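Side-chain contact in Asp (Solanum tuberosum, PDB 3RFI), which forms the saposin-like domain of a plant aspartic protease and, like other saposin-like proteins, probably interacts with membrane lipids: residues A[88-91]-A[92-96]. Sequence-based numbering, arbitrary orientation.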
ATOM      1  N   LYS A  88      -7.275  -2.312   1.543  1.00 33.13           N
ATOM      2  CA  LYS A  88      -8.196  -2.343   0.387  1.00 34.89           C
ATOM      3  C   LYS A  88      -9.443  -1.542   0.684  1.00 35.21           C
ATOM      4  O   LYS A  88     -10.246  -1.274  -0.226  1.00 37.50           O
ATOM      5  CB  LYS A  88      -8.668  -3.790   0.127  1.00 38.23           C
ATOM      6  CG  LYS A  88      -7.620  -4.747  -0.402  1.00 40.46           C
ATOM      7  CD  LYS A  88      -8.246  -6.166  -0.517  1.00 45.61           C
ATOM      8  CE  LYS A  88      -7.272  -7.329  -0.090  1.00 47.93           C
ATOM      9  NZ  LYS A  88      -7.946  -8.582   0.485  1.00 40.52           N
ATOM     10  N   GLN A  89      -9.666  -1.230   1.960  1.00 33.80           N
ATOM     11  CA  GLN A  89     -10.938  -0.657   2.365  1.00 35.72           C
ATOM     12  C   GLN A  89     -11.117   0.697   1.675  1.00 35.57           C
ATOM     13  O   GLN A  89     -10.144   1.389   1.456  1.00 30.87           O
ATOM     14  CB  GLN A  89     -11.083  -0.557   3.901  1.00 37.29           C
ATOM     15  CG  GLN A  89     -11.049  -1.921   4.702  1.00 40.20           C
ATOM     16  CD  GLN A  89     -12.101  -2.946   4.295  1.00 50.24           C
ATOM     17  OE1 GLN A  89     -13.293  -2.618   4.213  1.00 55.33           O
ATOM     18  NE2 GLN A  89     -11.684  -4.208   4.090  1.00 48.13           N
ATOM     19  N   GLU A  90     -12.352   1.053   1.291  1.00 38.75           N
ATOM     20  CA  GLU A  90     -12.597   2.349   0.590  1.00 42.10           C
ATOM     21  C   GLU A  90     -12.028   3.576   1.291  1.00 40.19           C
ATOM     22  O   GLU A  90     -11.308   4.371   0.686  1.00 37.88           O
ATOM     23  CB  GLU A  90     -14.108   2.609   0.348  1.00 46.72           C
ATOM     24  CG  GLU A  90     -14.632   2.242  -1.020  1.00 56.20           C
ATOM     25  CD  GLU A  90     -13.712   2.644  -2.182  1.00 58.90           C
ATOM     26  OE1 GLU A  90     -13.261   1.709  -2.879  1.00 63.00           O
ATOM     27  OE2 GLU A  90     -13.458   3.852  -2.421  1.00 57.36           O
ATOM     28  N   GLY A  91     -12.399   3.739   2.561  1.00 42.37           N
ATOM     29  CA  GLY A  91     -11.890   4.818   3.382  1.00 44.01           C
ATOM     30  C   GLY A  91     -10.376   4.941   3.328  1.00 41.25           C
ATOM     31  O   GLY A  91      -9.849   6.027   3.194  1.00 40.61           O
ATOM     32  N   THR A  92      -9.669   3.818   3.446  1.00 39.94           N
ATOM     33  CA  THR A  92      -8.224   3.857   3.502  1.00 38.25           C
ATOM     34  C   THR A  92      -7.621   4.296   2.151  1.00 36.01           C
ATOM     35  O   THR A  92      -6.781   5.190   2.106  1.00 35.27           O
ATOM     36  CB  THR A  92      -7.682   2.510   3.945  1.00 38.89           C
ATOM     37  OG1 THR A  92      -8.156   2.252   5.269  1.00 41.74           O
ATOM     38  CG2 THR A  92      -6.127   2.478   3.881  1.00 33.49           C
ATOM     39  N   LYS A  93      -8.072   3.655   1.076  1.00 36.63           N
ATOM     40  CA  LYS A  93      -7.715   4.014  -0.287  1.00 36.73           C
ATOM     41  C   LYS A  93      -7.964   5.485  -0.525  1.00 36.35           C
ATOM     42  O   LYS A  93      -7.079   6.180  -1.009  1.00 35.48           O
ATOM     43  CB  LYS A  93      -8.529   3.176  -1.288  1.00 39.18           C
ATOM     44  CG  LYS A  93      -8.463   3.701  -2.735  1.00 43.31           C
ATOM     45  CD  LYS A  93      -9.708   3.270  -3.567  1.00 54.12           C
ATOM     46  CE  LYS A  93     -10.060   1.790  -3.333  1.00 56.61           C
ATOM     47  NZ  LYS A  93     -10.583   1.130  -4.549  1.00 61.22           N
ATOM     48  N   GLU A  94      -9.154   5.973  -0.168  1.00 37.59           N
ATOM     49  CA  GLU A  94      -9.526   7.354  -0.503  1.00 39.38           C
ATOM     50  C   GLU A  94      -8.645   8.338   0.301  1.00 37.70           C
ATOM     51  O   GLU A  94      -8.253   9.397  -0.202  1.00 37.11           O
ATOM     52  CB  GLU A  94     -11.011   7.618  -0.250  1.00 43.59           C
ATOM     53  CG  GLU A  94     -12.002   6.735  -1.093  1.00 49.77           C
ATOM     54  CD  GLU A  94     -13.484   6.853  -0.613  1.00 60.16           C
ATOM     55  OE1 GLU A  94     -13.803   7.782   0.161  1.00 61.92           O
ATOM     56  OE2 GLU A  94     -14.340   6.005  -0.983  1.00 64.81           O
ATOM     57  N   LYS A  95      -8.332   7.969   1.544  1.00 36.24           N
ATOM     58  CA  LYS A  95      -7.489   8.801   2.413  1.00 36.28           C
ATOM     59  C   LYS A  95      -6.092   8.871   1.783  1.00 32.78           C
ATOM     60  O   LYS A  95      -5.453   9.922   1.745  1.00 31.36           O
ATOM     61  CB  LYS A  95      -7.404   8.124   3.793  1.00 38.54           C
ATOM     62  CG  LYS A  95      -6.591   8.838   4.865  1.00 43.05           C
ATOM     63  CD  LYS A  95      -7.134   8.389   6.235  1.00 50.12           C
ATOM     64  CE  LYS A  95      -6.089   8.479   7.319  1.00 56.64           C
ATOM     65  NZ  LYS A  95      -5.751   9.907   7.606  1.00 61.10           N
ATOM     66  N   VAL A  96      -5.617   7.745   1.276  1.00 29.98           N
ATOM     67  CA  VAL A  96      -4.273   7.716   0.772  1.00 28.75           C
ATOM     68  C   VAL A  96      -4.209   8.524  -0.511  1.00 27.45           C
ATOM     69  O   VAL A  96      -3.297   9.321  -0.674  1.00 27.56           O
ATOM     70  CB  VAL A  96      -3.807   6.307   0.472  1.00 28.75           C
ATOM     71  CG1 VAL A  96      -2.453   6.342  -0.272  1.00 32.90           C
ATOM     72  CG2 VAL A  96      -3.612   5.556   1.777  1.00 32.42           C
TER
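The first turn of helix 90-104, in the saposin-like fold of this domain, carries at its surface a cluster of charged side chains in which Glu90 meets both Lys93 and Glu94. Gln89 is the N-cap residue, and its carbonyl O receives the first i to i+4 bond of the helix from Lys93 N at 3.1 Å, with an N-H...O angle of 175°. The next two backbone bonds of the same kind run from Glu94 N to Glu90 O at 2.8 Å and from Lys95 N to Gly91 O.

Glu90 and Lys93 run alongside each other. Lys93 sends CG away from its backbone N (chi1 167°) and then bends at chi3 and chi4, which brings CE and NZ beside the Glu90 carboxylate, where NZ forms a salt bridge with OE1 at 3.2 Å, though as a hydrogen bond it is weak. Lys93 NZ has a second, long and weak ion pair with Glu20 of helix 6-29, against whose Trp23 Thr92, Lys93 and Val96 pack; the helix start is thus laid onto the N-terminal helix. Gln86, in the preceding helix 71-87, hydrogen-bonds through OE1 to Thr92 OG1 and ties together the ends of helices 71-87 and 90-104 across the turn that links them.

A first torsion of -61° sets Glu94 CG beside its own backbone N and turns it back toward the Glu90 carbonyl, 3.0 Å from O; the extended rest carries the carboxylate to Glu90. One of the acids probably holds a proton, which would relieve the expected repulsion: Glu90 OE2 lies only 2.7 Å from Glu94 OE2.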